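Local coordinates for peptidoglycan hydrolase FlgJ (Sphingomonas sp. A1, PDB 3VWO), which probably hydrolyses the peptidoglycan layer through its C-terminal glycoside hydrolase family 73 domain, so that the flagellar rod can be assembled in the periplasm, at residues V71-N75 against G76-V80; D132-Y135 against A136-A140; N144-A147 against L148-L152. All coordinates share one frame; numbering follows the deposited sequence.

Contact 1: residues V71-N75 against G76-V80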
# COMPACT_ATOMS: atom_id res chain seq x y z
N VAL A 71 -12.80 6.39 -1.59
CA VAL A 71 -13.42 6.96 -0.40
C VAL A 71 -12.37 7.69 0.42
O VAL A 71 -11.30 7.16 0.71
CB VAL A 71 -14.05 5.86 0.48
CG1 VAL A 71 -14.68 6.46 1.72
CG2 VAL A 71 -15.07 5.07 -0.32
N GLU A 72 -12.68 8.93 0.79
CA GLU A 72 -11.74 9.73 1.58
C GLU A 72 -12.48 10.42 2.72
O GLU A 72 -13.68 10.66 2.63
CB GLU A 72 -11.04 10.76 0.69
CG GLU A 72 -10.24 10.14 -0.45
CD GLU A 72 -9.65 11.17 -1.39
OE1 GLU A 72 -9.95 12.37 -1.21
OE2 GLU A 72 -8.90 10.78 -2.31
N TYR A 73 -11.77 10.72 3.80
CA TYR A 73 -12.39 11.38 4.93
C TYR A 73 -11.79 12.76 5.13
O TYR A 73 -10.56 12.93 5.12
CB TYR A 73 -12.29 10.53 6.20
CG TYR A 73 -12.97 9.19 6.05
CD1 TYR A 73 -14.32 9.04 6.34
CD2 TYR A 73 -12.27 8.08 5.59
CE1 TYR A 73 -14.95 7.81 6.19
CE2 TYR A 73 -12.89 6.86 5.43
CZ TYR A 73 -14.23 6.73 5.74
OH TYR A 73 -14.85 5.51 5.58
N GLU A 74 -12.66 13.76 5.26
CA GLU A 74 -12.24 15.12 5.54
C GLU A 74 -13.10 15.58 6.71
O GLU A 74 -14.31 15.70 6.57
CB GLU A 74 -12.46 16.02 4.33
CG GLU A 74 -12.59 15.26 3.01
CD GLU A 74 -11.52 15.62 2.00
OE1 GLU A 74 -11.79 16.47 1.13
OE2 GLU A 74 -10.41 15.04 2.07
N ASN A 75 -12.46 15.83 7.85
CA ASN A 75 -13.17 16.04 9.11
C ASN A 75 -13.99 14.79 9.43
O ASN A 75 -13.56 13.67 9.13
CB ASN A 75 -14.05 17.31 9.06
CG ASN A 75 -14.43 17.82 10.44
OD1 ASN A 75 -15.60 17.77 10.83
ND2 ASN A 75 -13.45 18.32 11.18
N GLY A 76 -15.17 14.96 10.01
CA GLY A 76 -16.04 13.83 10.30
C GLY A 76 -16.91 13.48 9.11
O GLY A 76 -17.96 12.86 9.27
N GLN A 77 -16.45 13.86 7.92
CA GLN A 77 -17.23 13.72 6.70
C GLN A 77 -16.65 12.65 5.78
O GLN A 77 -15.44 12.60 5.56
CB GLN A 77 -17.28 15.05 5.95
CG GLN A 77 -18.52 15.26 5.10
CD GLN A 77 -19.48 16.24 5.73
OE1 GLN A 77 -20.44 16.69 5.10
NE2 GLN A 77 -19.23 16.59 6.99
N ARG A 78 -17.51 11.80 5.24
CA ARG A 78 -17.11 10.77 4.30
C ARG A 78 -17.27 11.30 2.88
O ARG A 78 -18.31 11.89 2.54
CB ARG A 78 -17.95 9.51 4.50
CG ARG A 78 -17.47 8.26 3.77
CD ARG A 78 -18.12 7.03 4.39
NE ARG A 78 -17.67 5.77 3.79
CZ ARG A 78 -18.10 5.30 2.63
NH1 ARG A 78 -18.98 6.00 1.92
NH2 ARG A 78 -17.64 4.15 2.17
N LYS A 79 -16.26 11.09 2.04
CA LYS A 79 -16.29 11.55 0.66
C LYS A 79 -16.16 10.39 -0.32
O LYS A 79 -15.33 9.51 -0.13
CB LYS A 79 -15.18 12.58 0.42
CG LYS A 79 -15.42 13.92 1.11
CD LYS A 79 -16.64 14.61 0.52
CE LYS A 79 -16.98 15.89 1.27
NZ LYS A 79 -15.85 16.87 1.24
N VAL A 80 -16.98 10.40 -1.36
CA VAL A 80 -16.86 9.40 -2.42
C VAL A 80 -16.72 10.08 -3.78
O VAL A 80 -17.61 10.80 -4.22
CB VAL A 80 -18.07 8.44 -2.47
CG1 VAL A 80 -17.90 7.44 -3.61
CG2 VAL A 80 -18.24 7.72 -1.15
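E72 and K79 form an antiparallel hydrogen-bonded pair, E72 N giving to K79 O and K79 N to E72 O, the latter at 2.7 Å. This is the end of a beta hairpin: strands 71-74 and 77-80 run with their N-to-C directions 148° apart and are joined by a type II' turn from E74 to Q77, with N75 and G76 at its corner. E74 and Q77 close the ladder with a second pair of backbone bonds, of which E74 N to Q77 O is 3.0 Å.

V71, Y73, R78 and V80 share one face of the ribbon. On it the Y73 ring and the R78 chain lie side by side and point the same way, Y73 CE1 resting 3.5 Å from R78 CG. Because CG of R78 is anti to the backbone N (chi1 -169°) and the chain stays extended to NE, it passes CE1 and carries NE to the hydroxyl. There R78 NE makes a weak hydrogen bond of 3.4 Å to Y73 OH, the two planes standing 68° apart. A leucine in place of Y73 would probably leave R78 NE without this acceptor and its aliphatic chain without a ring to lie against. V71 CG1 sits over one face of the guanidinium, toward its rim.

The other face carries E72, E74, Q77 and K79. E72 OE1 pairs with R81 on the partner strand and OE2 with K56, the second of these salt bridges tying the hairpin to the rest of the domain. E74 and K79 cross at about a right angle, touching through E74 CG and K79 CG at 3.7 Å, while K79 NZ stays 4.1 Å from E74 OE1, beyond a salt bridge.

Contact 2: residues D132-Y135 against A136-A140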
# COMPACT_ATOMS: atom_id res chain seq x y z
N ASP A 132 -8.29 7.88 6.70
CA ASP A 132 -8.92 7.04 7.72
C ASP A 132 -8.20 7.24 9.06
O ASP A 132 -7.00 6.99 9.16
CB ASP A 132 -8.87 5.57 7.30
CG ASP A 132 -9.70 4.66 8.19
OD1 ASP A 132 -9.68 4.83 9.43
OD2 ASP A 132 -10.37 3.76 7.65
N PRO A 133 -8.95 7.68 10.09
CA PRO A 133 -8.39 8.01 11.41
C PRO A 133 -7.81 6.82 12.15
O PRO A 133 -6.98 7.00 13.04
CB PRO A 133 -9.61 8.54 12.17
CG PRO A 133 -10.78 7.89 11.50
CD PRO A 133 -10.41 7.86 10.05
N SER A 134 -8.24 5.61 11.79
CA SER A 134 -7.77 4.41 12.48
C SER A 134 -6.86 3.57 11.59
O SER A 134 -6.65 2.38 11.85
CB SER A 134 -8.95 3.58 12.97
OG SER A 134 -9.83 3.28 11.90
N TYR A 135 -6.31 4.19 10.55
CA TYR A 135 -5.44 3.51 9.60
C TYR A 135 -4.27 2.80 10.27
O TYR A 135 -4.01 1.63 9.99
CB TYR A 135 -4.92 4.50 8.55
CG TYR A 135 -4.16 3.85 7.42
CD1 TYR A 135 -4.83 3.18 6.40
CD2 TYR A 135 -2.77 3.91 7.36
CE1 TYR A 135 -4.15 2.59 5.36
CE2 TYR A 135 -2.08 3.31 6.31
CZ TYR A 135 -2.78 2.65 5.32
OH TYR A 135 -2.11 2.05 4.27
N ALA A 136 -3.56 3.51 11.14
CA ALA A 136 -2.41 2.95 11.83
C ALA A 136 -2.77 1.76 12.70
O ALA A 136 -2.06 0.75 12.71
CB ALA A 136 -1.71 4.02 12.66
N ASP A 137 -3.86 1.88 13.44
CA ASP A 137 -4.32 0.79 14.30
C ASP A 137 -4.61 -0.45 13.47
O ASP A 137 -4.17 -1.55 13.80
CB ASP A 137 -5.56 1.21 15.08
CG ASP A 137 -5.29 1.34 16.57
OD1 ASP A 137 -4.75 2.38 16.98
OD2 ASP A 137 -5.62 0.39 17.32
N LYS A 138 -5.33 -0.26 12.37
CA LYS A 138 -5.69 -1.38 11.50
C LYS A 138 -4.47 -2.03 10.84
O LYS A 138 -4.36 -3.25 10.80
CB LYS A 138 -6.71 -0.93 10.45
CG LYS A 138 -8.14 -0.89 10.98
CD LYS A 138 -9.13 -0.43 9.93
CE LYS A 138 -9.06 1.07 9.71
NZ LYS A 138 -10.28 1.58 9.02
N LEU A 139 -3.56 -1.20 10.34
CA LEU A 139 -2.34 -1.71 9.71
C LEU A 139 -1.49 -2.51 10.68
O LEU A 139 -1.00 -3.59 10.35
CB LEU A 139 -1.53 -0.55 9.10
CG LEU A 139 -0.17 -0.93 8.49
CD1 LEU A 139 -0.34 -2.10 7.51
CD2 LEU A 139 0.44 0.27 7.79
N ALA A 140 -1.32 -1.99 11.89
CA ALA A 140 -0.56 -2.69 12.93
C ALA A 140 -1.14 -4.08 13.24
O ALA A 140 -0.39 -5.04 13.44
CB ALA A 140 -0.49 -1.85 14.19
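A single carboxylate, D132, both folds the chain leading into helix 135-143 and holds the side chain of K138 from the helix's first turn. Its two oxygens divide the work. D132 OD1 accepts twice, from S134 N at 2.9 Å on its anti side, which makes an Asx turn, and from S134 OG, also at 2.9 Å, on its syn side. OD2 takes the lysine: K138 NZ lies 2.6 Å from D132 OD2 in a salt bridge, above the carboxylate plane, 36° out of it. With three donors gripping it, the carboxylate is held against rotation, and the positive charge of K138 probably favours its ionised form.

K138 reaches D132 by a bend at chi3 (-76°), which folds its chain back over S134 and brings K138 CE within 3.2 Å of S134 OG. The serine occupies the N-cap position, but its hydroxyl is turned to D132 and makes no capping bond. The backbone supplies the link to the helix instead, with K138 N bonded to S134 O at 3.0 Å and L139 N to Y135 O at 2.9 Å. A type I turn from D132 to Y135 overlaps the Asx turn and delivers the chain to the helix.

Y135 and L139 leave the same side of the helix, meeting at Y135 CE2 and L139 CD2, 4.2 Å apart. This side is the buried one: L139 packs on A121 and L124 of helix 117-127 and on L32 of helix 23-34, while Y135 OH is hydrogen-bonded to E33 and Q29, with a bound HEPES molecule about 4 Å from the Y135 side chain. Q125 of helix 117-127 bonds D132 O and A136 N, so helix 135-143 is fastened at its start to one neighbour and packed along its inner side against both.

Contact 3: residues N144-A147 against L148-L152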
# COMPACT_ATOMS: atom_id res chain seq x y z
N ASN A 144 0.98 -7.62 12.71
CA ASN A 144 1.24 -8.53 13.83
C ASN A 144 0.21 -9.65 13.94
O ASN A 144 0.25 -10.44 14.89
CB ASN A 144 1.31 -7.75 15.15
CG ASN A 144 2.47 -6.76 15.19
OD1 ASN A 144 3.62 -7.11 14.92
ND2 ASN A 144 2.16 -5.51 15.53
N GLY A 145 -0.71 -9.71 12.99
CA GLY A 145 -1.81 -10.67 13.03
C GLY A 145 -1.42 -12.09 12.66
O GLY A 145 -0.45 -12.32 11.94
N ASN A 146 -2.20 -13.06 13.14
CA ASN A 146 -1.93 -14.46 12.86
C ASN A 146 -2.18 -14.82 11.39
O ASN A 146 -1.54 -15.73 10.86
CB ASN A 146 -2.77 -15.37 13.77
CG ASN A 146 -2.33 -15.30 15.22
OD1 ASN A 146 -1.15 -15.13 15.52
ND2 ASN A 146 -3.29 -15.44 16.13
N ALA A 147 -3.09 -14.10 10.75
CA ALA A 147 -3.43 -14.37 9.36
C ALA A 147 -2.23 -14.17 8.44
O ALA A 147 -1.90 -15.03 7.63
CB ALA A 147 -4.60 -13.50 8.91
N LEU A 148 -1.57 -13.02 8.59
CA LEU A 148 -0.39 -12.73 7.79
C LEU A 148 0.76 -13.66 8.17
O LEU A 148 1.48 -14.15 7.30
CB LEU A 148 0.04 -11.27 7.96
CG LEU A 148 1.36 -10.85 7.32
CD1 LEU A 148 1.30 -10.99 5.81
CD2 LEU A 148 1.71 -9.43 7.73
N ARG A 149 0.92 -13.91 9.47
CA ARG A 149 2.01 -14.73 9.97
C ARG A 149 1.98 -16.14 9.38
O ARG A 149 2.99 -16.63 8.87
CB ARG A 149 1.97 -14.78 11.50
CG ARG A 149 3.03 -15.68 12.13
CD ARG A 149 2.95 -15.67 13.66
NE ARG A 149 3.32 -14.38 14.23
CZ ARG A 149 2.44 -13.49 14.70
NH1 ARG A 149 1.14 -13.75 14.67
NH2 ARG A 149 2.88 -12.34 15.21
N GLN A 150 0.82 -16.78 9.44
CA GLN A 150 0.65 -18.11 8.87
C GLN A 150 0.92 -18.14 7.37
O GLN A 150 1.53 -19.08 6.86
CB GLN A 150 -0.76 -18.66 9.16
CG GLN A 150 -0.83 -19.64 10.32
CD GLN A 150 -0.85 -18.96 11.68
OE1 GLN A 150 0.09 -19.07 12.46
NE2 GLN A 150 -1.94 -18.26 11.97
N ARG A 151 0.48 -17.10 6.67
CA ARG A 151 0.65 -17.04 5.22
C ARG A 151 2.09 -16.79 4.82
O ARG A 151 2.53 -17.19 3.74
CB ARG A 151 -0.28 -15.98 4.62
CG ARG A 151 -1.73 -16.42 4.54
CD ARG A 151 -2.69 -15.25 4.45
NE ARG A 151 -4.08 -15.69 4.38
CZ ARG A 151 -5.13 -14.91 4.59
NH1 ARG A 151 -4.96 -13.63 4.90
NH2 ARG A 151 -6.36 -15.41 4.50
N LEU A 152 2.83 -16.12 5.70
CA LEU A 152 4.25 -15.86 5.47
C LEU A 152 5.07 -17.14 5.58
O LEU A 152 5.90 -17.43 4.72
CB LEU A 152 4.78 -14.83 6.46
CG LEU A 152 4.33 -13.38 6.27
CD1 LEU A 152 4.82 -12.56 7.45
CD2 LEU A 152 4.85 -12.81 4.95
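R149 folds back over the N-terminus of helix 146-154 and meets N144 O, the backbone carbonyl just ahead of the G145 N-cap. R149 NH2 gives a hydrogen bond of 3.3 Å to N144 O, from above the carbonyl plane and bent at the hydrogen to 141°; NH1 adds a weak one to the same oxygen. The guanidinium thus bridges the first turn of the helix to N144, the residue ahead of the N-cap. Alongside, the N146 amide points the same way as the arginine, its plane turned 65° from the guanidinium, and N146 OD1 comes within 2.8 Å of R149 NH1 near the guanidinium plane.

The arginine chain runs out straight and then bends at chi3 (-68°), and this turn brings its end back to N144. Its backbone is fixed by the opening bonds of the helix. R149 N reaches G145 O at 3.2 Å, Q150 N reaches N146 O at 2.9 Å, and R151 N follows with A147 O.

Farther out, the helix is seated by its apolar side. L148 packs on H24, V27 and A28 of helix 23-34, and L152 continues that side onto H24 and onto V5 and W9 of helix 2-19. R151 stretches out to a cation-pi contact with W36, and its backbone oxygen accepts from Q2, which joins this C-terminal helix to the start of the chain. On its way the R151 chain passes the carbonyl of A147, R151 CD lying 3.3 Å from A147 O.

Overall arrangement
The three contacts follow one another along the chain, each complete before the next begins. Contact 1 forms the tip of the hairpin of strands 65-74 and 77-86, the glucosaminidase domain's two-stranded antiparallel sheet; contacts 2 and 3 open the successive helices 135-143 and 146-154. The centres of contacts 1 and 2 are about 15 Å apart, and the two touch where Y73 CD2 packs on D132 CA; T131, just before contact 2, also bonds Y73 N. Contact 3 adjoins contact 2 only through the sequence, its centre about 17 Å away and about 30 Å from that of contact 1. Helix 23-34 packs against both helices and so is the element contacts 2 and 3 share.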